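Local coordinates for protein Tni2 (Pseudomonas fluorescens, PDB 6B12) that probably serves as an immunity protein that binds and neutralises the cognate Tne2 toxin, an NAD(P)-degrading effector of type VI secretion, at residues Glu6-Arg9 with Lys13-Asp16; Leu54-Val59 with Leu65-Asn70; Ala78-Val83 with Ser120-Met125; Phe135-Asp140 with Gly144-Ile149. One frame throughout, in Å; residues are numbered along the deposited sequence.

Contact 1 (Glu6-Arg9 with Lys13-Asp16); sequences ERIR and KVID
The carbonyl oxygen of I15 takes two donors: R7 N at 3.1 Å, nearly straight at 173°, and a water 2.7 Å from I15 O. That water also accepts from R7 NE, so one arginine holds the oxygen directly through its backbone N and, through the water, by its side chain. The pair lies in a short antiparallel hairpin, strands 5-9 and 14-16, where I15 N returns a bond to R7 O at 2.8 Å and R9 N reaches K13 O at 2.9 Å. The R7 chain bends at its third torsion (chi3 -73°) and brings its guanidinium back over I15, whose CG2 branch lies 3.4 Å from R7 NH2, over one face and offset toward its rim. Arginine suits this place because its flat guanidinium can lie over I15 CG2 while NH1 bonds a polar side chain of the other protein's chain. On the opposite face V14 CG1 packs alongside E6 CB, CG and CD, and E6 OE2 comes within 3.5 Å of D16 OD1, two like charges that would be expected to repel; R38 forms a salt bridge with E6 through OE1. R9 NH1 bonds S30 O and NH2 forms a salt bridge with D11, while R9 NE lies 3.6 Å from K13 CB.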
loop_
_atom_site.group_PDB
_atom_site.type_symbol
_atom_site.label_atom_id
_atom_site.label_comp_id
_atom_site.label_asym_id
_atom_site.label_seq_id
_atom_site.Cartn_x
_atom_site.Cartn_y
_atom_site.Cartn_z
ATOM N N GLU C 6 -14.042 12.927 5.705
ATOM C CA GLU C 6 -14.821 12.042 4.844
ATOM C C GLU C 6 -14.144 11.953 3.490
ATOM O O GLU C 6 -13.624 12.946 2.978
ATOM C CB GLU C 6 -16.288 12.537 4.696
ATOM C CG GLU C 6 -17.039 12.301 5.977
ATOM C CD GLU C 6 -18.524 12.712 5.951
ATOM O OE1 GLU C 6 -18.916 13.584 5.155
ATOM O OE2 GLU C 6 -19.271 12.161 6.768
ATOM N N ARG C 7 -14.132 10.752 2.927
ATOM C CA ARG C 7 -13.589 10.523 1.597
ATOM C C ARG C 7 -14.738 10.109 0.693
ATOM O O ARG C 7 -15.515 9.225 1.049
ATOM C CB ARG C 7 -12.513 9.444 1.643
ATOM C CG ARG C 7 -11.202 9.953 2.204
ATOM C CD ARG C 7 -10.390 8.789 2.704
ATOM N NE ARG C 7 -10.952 8.262 3.944
ATOM C CZ ARG C 7 -10.828 7.004 4.358
ATOM N NH1 ARG C 7 -10.176 6.119 3.625
ATOM N NH2 ARG C 7 -11.346 6.627 5.530
ATOM N N ILE C 8 -14.867 10.760 -0.453
ATOM C CA ILE C 8 -16.024 10.564 -1.316
ATOM C C ILE C 8 -15.542 9.826 -2.561
ATOM O O ILE C 8 -14.658 10.306 -3.277
ATOM C CB ILE C 8 -16.724 11.883 -1.671
ATOM C CG1 ILE C 8 -17.255 12.596 -0.395
ATOM C CG2 ILE C 8 -17.946 11.607 -2.526
ATOM C CD1 ILE C 8 -16.283 13.593 0.157
ATOM N N ARG C 9 -16.081 8.642 -2.777
ATOM C CA ARG C 9 -15.720 7.849 -3.952
ATOM C C ARG C 9 -16.319 8.447 -5.227
ATOM O O ARG C 9 -17.280 9.213 -5.197
ATOM C CB ARG C 9 -16.215 6.414 -3.779
ATOM C CG ARG C 9 -15.494 5.658 -2.673
ATOM C CD ARG C 9 -16.337 4.486 -2.123
ATOM N NE ARG C 9 -17.047 3.694 -3.131
ATOM C CZ ARG C 9 -16.777 2.416 -3.421
ATOM N NH1 ARG C 9 -15.779 1.782 -2.814
ATOM N NH2 ARG C 9 -17.500 1.762 -4.330
ATOM N N LYS C 13 -20.371 7.101 -2.878
ATOM C CA LYS C 13 -20.351 6.479 -1.563
ATOM C C LYS C 13 -19.303 7.173 -0.695
ATOM O O LYS C 13 -18.253 7.603 -1.182
ATOM C CB LYS C 13 -20.055 4.984 -1.696
ATOM C CG LYS C 13 -21.118 4.194 -2.483
ATOM C CD LYS C 13 -22.484 4.388 -1.885
ATOM C CE LYS C 13 -23.535 3.503 -2.554
ATOM N NZ LYS C 13 -24.836 3.605 -1.820
ATOM N N VAL C 14 -19.601 7.314 0.590
ATOM C CA VAL C 14 -18.777 8.103 1.496
ATOM C C VAL C 14 -18.107 7.169 2.488
ATOM O O VAL C 14 -18.782 6.381 3.165
ATOM C CB VAL C 14 -19.610 9.174 2.227
ATOM C CG1 VAL C 14 -18.722 9.945 3.212
ATOM C CG2 VAL C 14 -20.251 10.125 1.216
ATOM N N ILE C 15 -16.787 7.267 2.579
ATOM C CA ILE C 15 -16.004 6.496 3.535
ATOM C C ILE C 15 -15.813 7.363 4.766
ATOM O O ILE C 15 -15.169 8.411 4.687
ATOM C CB ILE C 15 -14.642 6.091 2.952
ATOM C CG1 ILE C 15 -14.805 5.468 1.554
ATOM C CG2 ILE C 15 -13.936 5.113 3.900
ATOM C CD1 ILE C 15 -13.456 5.273 0.850
ATOM N N ASP C 16 -16.335 6.910 5.900
ATOM C CA ASP C 16 -16.138 7.609 7.163
ATOM C C ASP C 16 -14.753 7.295 7.728
ATOM O O ASP C 16 -14.112 6.309 7.355
ATOM C CB ASP C 16 -17.218 7.202 8.162
ATOM C CG ASP C 16 -18.601 7.542 7.674
ATOM O OD1 ASP C 16 -18.784 8.670 7.167
ATOM O OD2 ASP C 16 -19.500 6.681 7.780
HETATM O O HOH W 1 -20.886 10.413 7.087
HETATM O O HOH W 2 -12.836 9.299 5.820
#

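Contact 2 (Leu54-Val59 with Leu65-Asn70); sequences LLAIVV and LAILWN
L65 leans its side chain against the neighbouring strand along most of its length: CB lies 3.6 Å from I57 O, CG passes the same oxygen more loosely, and CD2 ends 4.0 Å from V58 CG2, the two side chains crossing at a slant. Strands 54-58 and 64-70 form an antiparallel hairpin, with bond pairs between L55 and L68 and between I57 and A66; L68 N to L55 O is 2.7 Å. Farther along the L65 face, I67 turns CD1 back (chi2 -67°) to sit 3.5 Å from A56 CB, a close fit that the small alanine permits. L54 CD2 approaches W69 CZ3 at 4.1 Å. On the other face I57 CG1 reaches the equally small A66 at CB, 3.7 Å away, and L55 CB meets L68 CB at 4.0 Å. Apolar residues suit both faces, most of which is buried: F5, V34, A37 and W39 pack beside L54, A56 and L65, F111 and Y108 beside L55, I57 and L68, where another protein's chain also touches L55 and L68. Reciprocal backbone bonds satisfy the peptide groups of L55, I57, A66 and L68, so the side chains meeting across the two strands can be wholly apolar.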
loop_
_atom_site.group_PDB
_atom_site.type_symbol
_atom_site.label_atom_id
_atom_site.label_comp_id
_atom_site.label_asym_id
_atom_site.label_seq_id
_atom_site.Cartn_x
_atom_site.Cartn_y
_atom_site.Cartn_z
ATOM N N LEU C 54 -7.371 10.105 -5.435
ATOM C CA LEU C 54 -6.419 10.476 -4.398
ATOM C C LEU C 54 -6.541 9.494 -3.250
ATOM O O LEU C 54 -7.545 8.800 -3.102
ATOM C CB LEU C 54 -6.649 11.911 -3.910
ATOM C CG LEU C 54 -8.016 12.189 -3.256
ATOM C CD1 LEU C 54 -7.973 12.044 -1.731
ATOM C CD2 LEU C 54 -8.518 13.601 -3.606
ATOM N N LEU C 55 -5.500 9.442 -2.426
ATOM C CA LEU C 55 -5.506 8.630 -1.222
ATOM C C LEU C 55 -5.188 9.592 -0.097
ATOM O O LEU C 55 -4.155 10.261 -0.150
ATOM C CB LEU C 55 -4.471 7.501 -1.332
ATOM C CG LEU C 55 -4.433 6.370 -0.319
ATOM C CD1 LEU C 55 -5.754 5.561 -0.297
ATOM C CD2 LEU C 55 -3.262 5.466 -0.674
ATOM N N ALA C 56 -6.081 9.687 0.895
ATOM C CA ALA C 56 -5.934 10.698 1.946
ATOM C C ALA C 56 -6.007 10.046 3.311
ATOM O O ALA C 56 -6.849 9.168 3.539
ATOM C CB ALA C 56 -7.041 11.777 1.862
ATOM N N ILE C 57 -5.130 10.481 4.221
ATOM C CA ILE C 57 -5.212 10.085 5.622
ATOM C C ILE C 57 -5.102 11.336 6.477
ATOM O O ILE C 57 -4.550 12.358 6.061
ATOM C CB ILE C 57 -4.122 9.067 6.047
ATOM C CG1 ILE C 57 -2.727 9.630 5.754
ATOM C CG2 ILE C 57 -4.344 7.709 5.349
ATOM C CD1 ILE C 57 -1.617 8.976 6.567
ATOM N N VAL C 58 -5.670 11.269 7.662
ATOM C CA VAL C 58 -5.418 12.295 8.665
ATOM C C VAL C 58 -4.207 11.852 9.478
ATOM O O VAL C 58 -4.190 10.748 10.027
ATOM C CB VAL C 58 -6.646 12.514 9.558
ATOM C CG1 VAL C 58 -6.306 13.482 10.682
ATOM C CG2 VAL C 58 -7.847 13.040 8.714
ATOM N N VAL C 59 -3.176 12.687 9.515
ATOM C CA VAL C 59 -1.994 12.377 10.327
ATOM C C VAL C 59 -2.425 12.311 11.787
ATOM O O VAL C 59 -3.352 13.043 12.184
ATOM C CB VAL C 59 -0.917 13.451 10.095
ATOM C CG1 VAL C 59 0.354 13.195 10.917
ATOM C CG2 VAL C 59 -0.590 13.544 8.571
ATOM N N LEU C 65 -3.026 16.588 6.945
ATOM C CA LEU C 65 -3.448 15.471 6.122
ATOM C C LEU C 65 -2.288 15.091 5.213
ATOM O O LEU C 65 -1.518 15.953 4.777
ATOM C CB LEU C 65 -4.671 15.834 5.279
ATOM C CG LEU C 65 -5.881 16.203 6.174
ATOM C CD1 LEU C 65 -6.016 17.720 6.199
ATOM C CD2 LEU C 65 -7.134 15.541 5.661
ATOM N N ALA C 66 -2.138 13.805 4.965
ATOM C CA ALA C 66 -1.222 13.348 3.929
ATOM C C ALA C 66 -2.078 12.932 2.746
ATOM O O ALA C 66 -3.017 12.147 2.905
ATOM C CB ALA C 66 -0.356 12.189 4.410
ATOM N N ILE C 67 -1.748 13.453 1.567
ATOM C CA ILE C 67 -2.578 13.283 0.387
ATOM C C ILE C 67 -1.693 12.713 -0.703
ATOM O O ILE C 67 -0.761 13.389 -1.136
ATOM C CB ILE C 67 -3.176 14.617 -0.097
ATOM C CG1 ILE C 67 -3.911 15.380 1.020
ATOM C CG2 ILE C 67 -4.069 14.346 -1.302
ATOM C CD1 ILE C 67 -5.121 14.709 1.471
ATOM N N LEU C 68 -2.006 11.511 -1.176
ATOM C CA LEU C 68 -1.318 10.939 -2.334
ATOM C C LEU C 68 -2.190 11.216 -3.553
ATOM O O LEU C 68 -3.293 10.674 -3.671
ATOM C CB LEU C 68 -1.086 9.452 -2.126
ATOM C CG LEU C 68 -0.275 8.786 -3.226
ATOM C CD1 LEU C 68 1.106 9.439 -3.395
ATOM C CD2 LEU C 68 -0.163 7.323 -2.860
ATOM N N TRP C 69 -1.678 12.048 -4.458
ATOM C CA TRP C 69 -2.450 12.714 -5.498
ATOM C C TRP C 69 -2.134 12.075 -6.844
ATOM O O TRP C 69 -0.981 12.116 -7.277
ATOM C CB TRP C 69 -2.048 14.185 -5.494
ATOM C CG TRP C 69 -2.829 15.164 -6.305
ATOM C CD1 TRP C 69 -2.496 15.674 -7.544
ATOM C CD2 TRP C 69 -3.996 15.860 -5.882
ATOM N NE1 TRP C 69 -3.419 16.628 -7.912
ATOM C CE2 TRP C 69 -4.337 16.767 -6.900
ATOM C CE3 TRP C 69 -4.782 15.816 -4.717
ATOM C CZ2 TRP C 69 -5.452 17.591 -6.810
ATOM C CZ3 TRP C 69 -5.890 16.637 -4.636
ATOM C CH2 TRP C 69 -6.204 17.512 -5.668
ATOM N N ASN C 70 -3.146 11.509 -7.510
ATOM C CA ASN C 70 -2.875 10.840 -8.786
ATOM C C ASN C 70 -2.575 11.875 -9.861
ATOM O O ASN C 70 -3.309 12.857 -10.010
ATOM C CB ASN C 70 -4.058 9.974 -9.221
ATOM C CG ASN C 70 -4.183 8.719 -8.403
ATOM O OD1 ASN C 70 -3.283 8.389 -7.630
ATOM N ND2 ASN C 70 -5.300 8.009 -8.559
#

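Contact 3 (Ala78-Val83 with Ser120-Met125); sequences ATLYVV and SIFTCM
Segments 78-83 and 121-125 run nearly antiparallel, at 175°, and their axes come no closer than 10.5 Å, the spacing of two sheet layers facing each other and not of neighbours within a sheet. No hydrogen bond spans the gap; it is filled by L80 and V82 from one layer and by F122 and C124 from the other, all four with side chains directed across. The ring of F122 meets both L80 and V82. Its CG lies between the backbone N and the carbonyl carbon (chi1 67°), which directs the ring across the gap, and the ring is turned so that its edge faces the two aliphatic residues. V82 CG2 meets that edge near the ring plane, 3.6 Å from F122 CZ and equally close to CE1, while L80 CD2 stands at another part of the rim, 4.2 Å from F122 CE2. The contact is therefore methyl against ring edge, with no stacking over the face. L80 also serves the next inward-facing residue of the other strand, C124: the same CD2 methyl lies 4.0 Å from C124 CB, with C124 SG a little beyond. A small cysteine suits the narrower place, where L80 CA and C124 CA are 8.7 Å apart; the large phenylalanine fits where the backbones of V82 and F122 stand farther apart. Around the four, I139 packs on both L80 and F122, and Y108 on both L80 and C124. With only carbon and sulfur meeting in this buried space, cohesion between the two layers here rests on dispersion forces and the exclusion of water, and the fit depends on shape rather than on directed bonds.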
loop_
_atom_site.group_PDB
_atom_site.type_symbol
_atom_site.label_atom_id
_atom_site.label_comp_id
_atom_site.label_asym_id
_atom_site.label_seq_id
_atom_site.Cartn_x
_atom_site.Cartn_y
_atom_site.Cartn_z
ATOM N N ALA C 78 1.868 9.441 -9.108
ATOM C CA ALA C 78 1.246 10.176 -8.016
ATOM C C ALA C 78 2.310 10.996 -7.306
ATOM O O ALA C 78 3.504 10.681 -7.369
ATOM C CB ALA C 78 0.553 9.224 -7.041
ATOM N N THR C 79 1.857 12.044 -6.605
ATOM C CA THR C 79 2.730 12.903 -5.811
ATOM C C THR C 79 2.164 12.989 -4.395
ATOM O O THR C 79 0.953 13.127 -4.221
ATOM C CB THR C 79 2.825 14.311 -6.424
ATOM O OG1 THR C 79 3.354 14.225 -7.761
ATOM C CG2 THR C 79 3.730 15.203 -5.592
ATOM N N LEU C 80 3.042 12.911 -3.401
ATOM C CA LEU C 80 2.632 12.977 -2.000
ATOM C C LEU C 80 2.745 14.403 -1.480
ATOM O O LEU C 80 3.793 15.041 -1.629
ATOM C CB LEU C 80 3.500 12.033 -1.168
ATOM C CG LEU C 80 3.247 12.059 0.340
ATOM C CD1 LEU C 80 1.819 11.601 0.701
ATOM C CD2 LEU C 80 4.338 11.213 1.041
ATOM N N TYR C 81 1.676 14.886 -0.840
ATOM C CA TYR C 81 1.640 16.201 -0.214
ATOM C C TYR C 81 1.231 16.057 1.240
ATOM O O TYR C 81 0.437 15.187 1.586
ATOM C CB TYR C 81 0.624 17.127 -0.889
ATOM C CG TYR C 81 0.908 17.358 -2.350
ATOM C CD1 TYR C 81 1.771 18.374 -2.754
ATOM C CD2 TYR C 81 0.339 16.537 -3.323
ATOM C CE1 TYR C 81 2.039 18.580 -4.106
ATOM C CE2 TYR C 81 0.594 16.732 -4.665
ATOM C CZ TYR C 81 1.452 17.756 -5.053
ATOM O OH TYR C 81 1.716 17.967 -6.391
ATOM N N VAL C 82 1.769 16.937 2.076
ATOM C CA VAL C 82 1.265 17.154 3.437
ATOM C C VAL C 82 0.540 18.485 3.420
ATOM O O VAL C 82 1.130 19.512 3.081
ATOM C CB VAL C 82 2.396 17.156 4.472
ATOM C CG1 VAL C 82 1.848 17.540 5.855
ATOM C CG2 VAL C 82 3.034 15.791 4.517
ATOM N N VAL C 83 -0.740 18.471 3.781
ATOM C CA VAL C 83 -1.582 19.656 3.740
ATOM C C VAL C 83 -1.922 20.041 5.170
ATOM O O VAL C 83 -2.242 19.177 5.983
ATOM C CB VAL C 83 -2.870 19.388 2.934
ATOM C CG1 VAL C 83 -3.753 20.611 2.896
ATOM C CG2 VAL C 83 -2.530 18.898 1.495
ATOM N N SER C 120 2.836 13.265 15.008
ATOM C CA SER C 120 3.064 14.000 13.772
ATOM C C SER C 120 3.662 13.128 12.666
ATOM O O SER C 120 3.702 13.572 11.519
ATOM C CB SER C 120 4.002 15.180 14.015
ATOM O OG SER C 120 5.308 14.717 14.367
ATOM N N ILE C 121 4.081 11.902 12.972
ATOM C CA ILE C 121 4.744 11.034 11.990
ATOM C C ILE C 121 3.712 10.145 11.320
ATOM O O ILE C 121 2.905 9.504 11.999
ATOM C CB ILE C 121 5.833 10.175 12.656
ATOM C CG1 ILE C 121 6.919 11.070 13.260
ATOM C CG2 ILE C 121 6.471 9.229 11.625
ATOM C CD1 ILE C 121 7.927 10.326 14.181
ATOM N N PHE C 122 3.767 10.070 9.982
ATOM C CA PHE C 122 3.001 9.087 9.231
ATOM C C PHE C 122 3.964 8.322 8.328
ATOM O O PHE C 122 5.138 8.686 8.179
ATOM C CB PHE C 122 1.871 9.742 8.418
ATOM C CG PHE C 122 2.366 10.629 7.308
ATOM C CD1 PHE C 122 2.715 11.951 7.551
ATOM C CD2 PHE C 122 2.460 10.132 6.007
ATOM C CE1 PHE C 122 3.164 12.770 6.528
ATOM C CE2 PHE C 122 2.929 10.942 4.959
ATOM C CZ PHE C 122 3.268 12.254 5.203
ATOM N N THR C 123 3.467 7.237 7.745
ATOM C CA THR C 123 4.291 6.360 6.916
ATOM C C THR C 123 3.684 6.235 5.530
ATOM O O THR C 123 2.490 5.973 5.392
ATOM C CB THR C 123 4.393 4.965 7.538
ATOM O OG1 THR C 123 4.977 5.047 8.844
ATOM C CG2 THR C 123 5.271 4.060 6.666
ATOM N N CYS C 124 4.518 6.362 4.495
ATOM C CA CYS C 124 4.052 6.112 3.140
ATOM C C CYS C 124 5.022 5.143 2.487
ATOM O O CYS C 124 6.247 5.233 2.689
ATOM C CB CYS C 124 3.937 7.414 2.350
ATOM S SG CYS C 124 3.018 7.276 0.790
HETATM N N MSE C 125 4.458 4.182 1.767
HETATM C CA MSE C 125 5.244 3.117 1.153
HETATM C C MSE C 125 5.693 3.602 -0.217
HETATM O O MSE C 125 4.888 4.087 -1.000
HETATM C CB MSE C 125 4.412 1.832 1.071
HETATM C CG MSE C 125 3.838 1.395 2.407
HETATM SE SE MSE C 125 5.210 1.142 3.791
HETATM C CE MSE C 125 6.190 -0.155 2.784
#

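Contact 4 (Phe135-Asp140 with Gly144-Ile149); sequences FRVDID and GDIVSI
I146 crosses both V137 and I139 at a slant, its CG2 3.9 Å from V137 CG1 and its CG1 4.0 Å from I139 CG1, so that one branched residue bridges two on the adjoining strand. F135 and I149 also lie obliquely, with the isoleucine CG2 methyl 3.7 Å from F135 CD2; beyond the pair, F135 stacks on the ring of H151. Beta-branched and aromatic residues suit this side, which packs against L97 and Y108. On the face bearing D138, D140 and S148 the chemistry turns polar. R136, extended to its tip, grips the D138 carboxylate side-on in a two-pronged salt bridge, NE to OD1 and NH2 to OD2, both at 3.0 Å; T123 and Q116 also bond this carboxylate, which would further fix its rotation. S148 OG rests near D138 CB at 3.7 Å, and V147 CG2 packs 3.6 Å from D140 CB, a methyl against the aliphatic part of an aspartate whose OD1 bonds S142. The register shifts by one between D138 and I139, so that I146 faces I139 while S148 faces D138. D138 O accepts a short bond from V147 N (2.7 Å) and a weak one from S148 N, while D140 O receives G144 N at 2.8 Å. G144 adopts a positive phi of 78°, which glycine tolerates easily. Strands 134-140 and 145-152 make an antiparallel hairpin with two irregularities: a G1 bulge at G144 and D145 opposite D140, and a classic bulge at V147 and S148 opposite D138.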
loop_
_atom_site.group_PDB
_atom_site.type_symbol
_atom_site.label_atom_id
_atom_site.label_comp_id
_atom_site.label_asym_id
_atom_site.label_seq_id
_atom_site.Cartn_x
_atom_site.Cartn_y
_atom_site.Cartn_z
ATOM N N PHE C 135 10.039 0.585 0.026
ATOM C CA PHE C 135 10.673 1.208 1.171
ATOM C C PHE C 135 9.598 1.837 2.031
ATOM O O PHE C 135 8.670 2.462 1.517
ATOM C CB PHE C 135 11.678 2.264 0.756
ATOM C CG PHE C 135 12.890 1.686 0.121
ATOM C CD1 PHE C 135 12.865 1.295 -1.205
ATOM C CD2 PHE C 135 14.045 1.512 0.857
ATOM C CE1 PHE C 135 13.985 0.728 -1.799
ATOM C CE2 PHE C 135 15.175 0.960 0.269
ATOM C CZ PHE C 135 15.141 0.568 -1.052
ATOM N N ARG C 136 9.730 1.651 3.330
ATOM C CA ARG C 136 8.899 2.353 4.300
ATOM C C ARG C 136 9.519 3.718 4.559
ATOM O O ARG C 136 10.700 3.805 4.942
ATOM C CB ARG C 136 8.809 1.538 5.587
ATOM C CG ARG C 136 8.286 2.349 6.751
ATOM C CD ARG C 136 8.258 1.501 8.010
ATOM N NE ARG C 136 8.058 2.350 9.185
ATOM C CZ ARG C 136 7.982 1.882 10.420
ATOM N NH1 ARG C 136 8.074 0.568 10.635
ATOM N NH2 ARG C 136 7.798 2.720 11.432
ATOM N N VAL C 137 8.749 4.782 4.330
ATOM C CA VAL C 137 9.230 6.153 4.496
ATOM C C VAL C 137 8.397 6.817 5.581
ATOM O O VAL C 137 7.199 7.055 5.405
ATOM C CB VAL C 137 9.176 6.948 3.186
ATOM C CG1 VAL C 137 9.792 8.361 3.389
ATOM C CG2 VAL C 137 9.923 6.199 2.085
ATOM N N ASP C 138 9.027 7.097 6.709
ATOM C CA ASP C 138 8.374 7.809 7.797
ATOM C C ASP C 138 8.637 9.296 7.631
ATOM O O ASP C 138 9.773 9.710 7.380
ATOM C CB ASP C 138 8.901 7.326 9.150
ATOM C CG ASP C 138 8.367 5.950 9.538
ATOM O OD1 ASP C 138 7.678 5.284 8.722
ATOM O OD2 ASP C 138 8.633 5.518 10.671
ATOM N N ILE C 139 7.584 10.095 7.792
ATOM C CA ILE C 139 7.593 11.517 7.472
ATOM C C ILE C 139 6.999 12.282 8.656
ATOM O O ILE C 139 5.962 11.886 9.180
ATOM C CB ILE C 139 6.788 11.788 6.183
ATOM C CG1 ILE C 139 7.455 11.053 4.999
ATOM C CG2 ILE C 139 6.675 13.296 5.892
ATOM C CD1 ILE C 139 6.480 10.671 3.887
ATOM N N ASP C 140 7.671 13.351 9.078
ATOM C CA ASP C 140 7.182 14.217 10.155
ATOM C C ASP C 140 6.310 15.295 9.527
ATOM O O ASP C 140 6.820 16.238 8.909
ATOM C CB ASP C 140 8.359 14.834 10.905
ATOM C CG ASP C 140 7.933 15.711 12.077
ATOM O OD1 ASP C 140 6.717 15.859 12.331
ATOM O OD2 ASP C 140 8.860 16.230 12.731
ATOM N N GLY C 144 7.263 18.608 7.550
ATOM C CA GLY C 144 7.257 18.296 6.144
ATOM C C GLY C 144 8.484 17.549 5.686
ATOM O O GLY C 144 8.698 17.435 4.471
ATOM N N ASP C 145 9.283 17.011 6.612
ATOM C CA ASP C 145 10.538 16.364 6.270
ATOM C C ASP C 145 10.515 14.859 6.507
ATOM O O ASP C 145 9.889 14.350 7.431
ATOM C CB ASP C 145 11.692 16.979 7.045
ATOM C CG ASP C 145 11.975 18.394 6.603
ATOM O OD1 ASP C 145 11.582 18.759 5.468
ATOM O OD2 ASP C 145 12.579 19.130 7.386
ATOM N N ILE C 146 11.223 14.141 5.651
ATOM C CA ILE C 146 11.372 12.712 5.860
ATOM C C ILE C 146 12.192 12.457 7.112
ATOM O O ILE C 146 13.215 13.113 7.357
ATOM C CB ILE C 146 12.021 12.074 4.626
ATOM C CG1 ILE C 146 11.010 12.143 3.488
ATOM C CG2 ILE C 146 12.453 10.667 4.962
ATOM C CD1 ILE C 146 11.593 11.831 2.129
ATOM N N VAL C 147 11.727 11.507 7.917
ATOM C CA VAL C 147 12.400 11.099 9.144
ATOM C C VAL C 147 13.351 9.956 8.883
ATOM O O VAL C 147 14.534 10.044 9.227
ATOM C CB VAL C 147 11.348 10.714 10.213
ATOM C CG1 VAL C 147 12.017 10.089 11.427
ATOM C CG2 VAL C 147 10.545 11.936 10.620
ATOM N N SER C 148 12.867 8.905 8.221
ATOM C CA SER C 148 13.689 7.731 7.966
ATOM C C SER C 148 13.133 6.934 6.806
ATOM O O SER C 148 11.944 7.025 6.468
ATOM C CB SER C 148 13.776 6.827 9.187
ATOM O OG SER C 148 12.470 6.432 9.531
ATOM N N ILE C 149 14.015 6.123 6.217
ATOM C CA ILE C 149 13.663 5.208 5.144
ATOM C C ILE C 149 14.179 3.824 5.510
ATOM O O ILE C 149 15.316 3.686 5.971
ATOM C CB ILE C 149 14.268 5.660 3.800
ATOM C CG1 ILE C 149 13.865 7.103 3.465
ATOM C CG2 ILE C 149 13.857 4.722 2.696
ATOM C CD1 ILE C 149 14.865 7.809 2.501
HETATM O O HOH W 3 11.277 4.201 7.916
#

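Contacts 2 and 3 share a sheet: strand 64-70 pairs with strand 78-84, I67 N lying 2.8 Å from Y81 O and L65 O as far from V83 N. Contact 3 carries on to contact 4 through the neighbouring strands 121-128 and 134-140, where S120 OG is 2.7 Å from D140 OD1, and across the layers L80 CD2 packs on I139 CD1. Contact 1 belongs to another sheet and meets contact 2 through R7 CD, 3.7 Å from A56 O; its centre is about 27 Å from that of contact 4, across the chain's middle. Contacts 1 to 3 each touch the partner protein chain, whereas the hairpin of contact 4 does not.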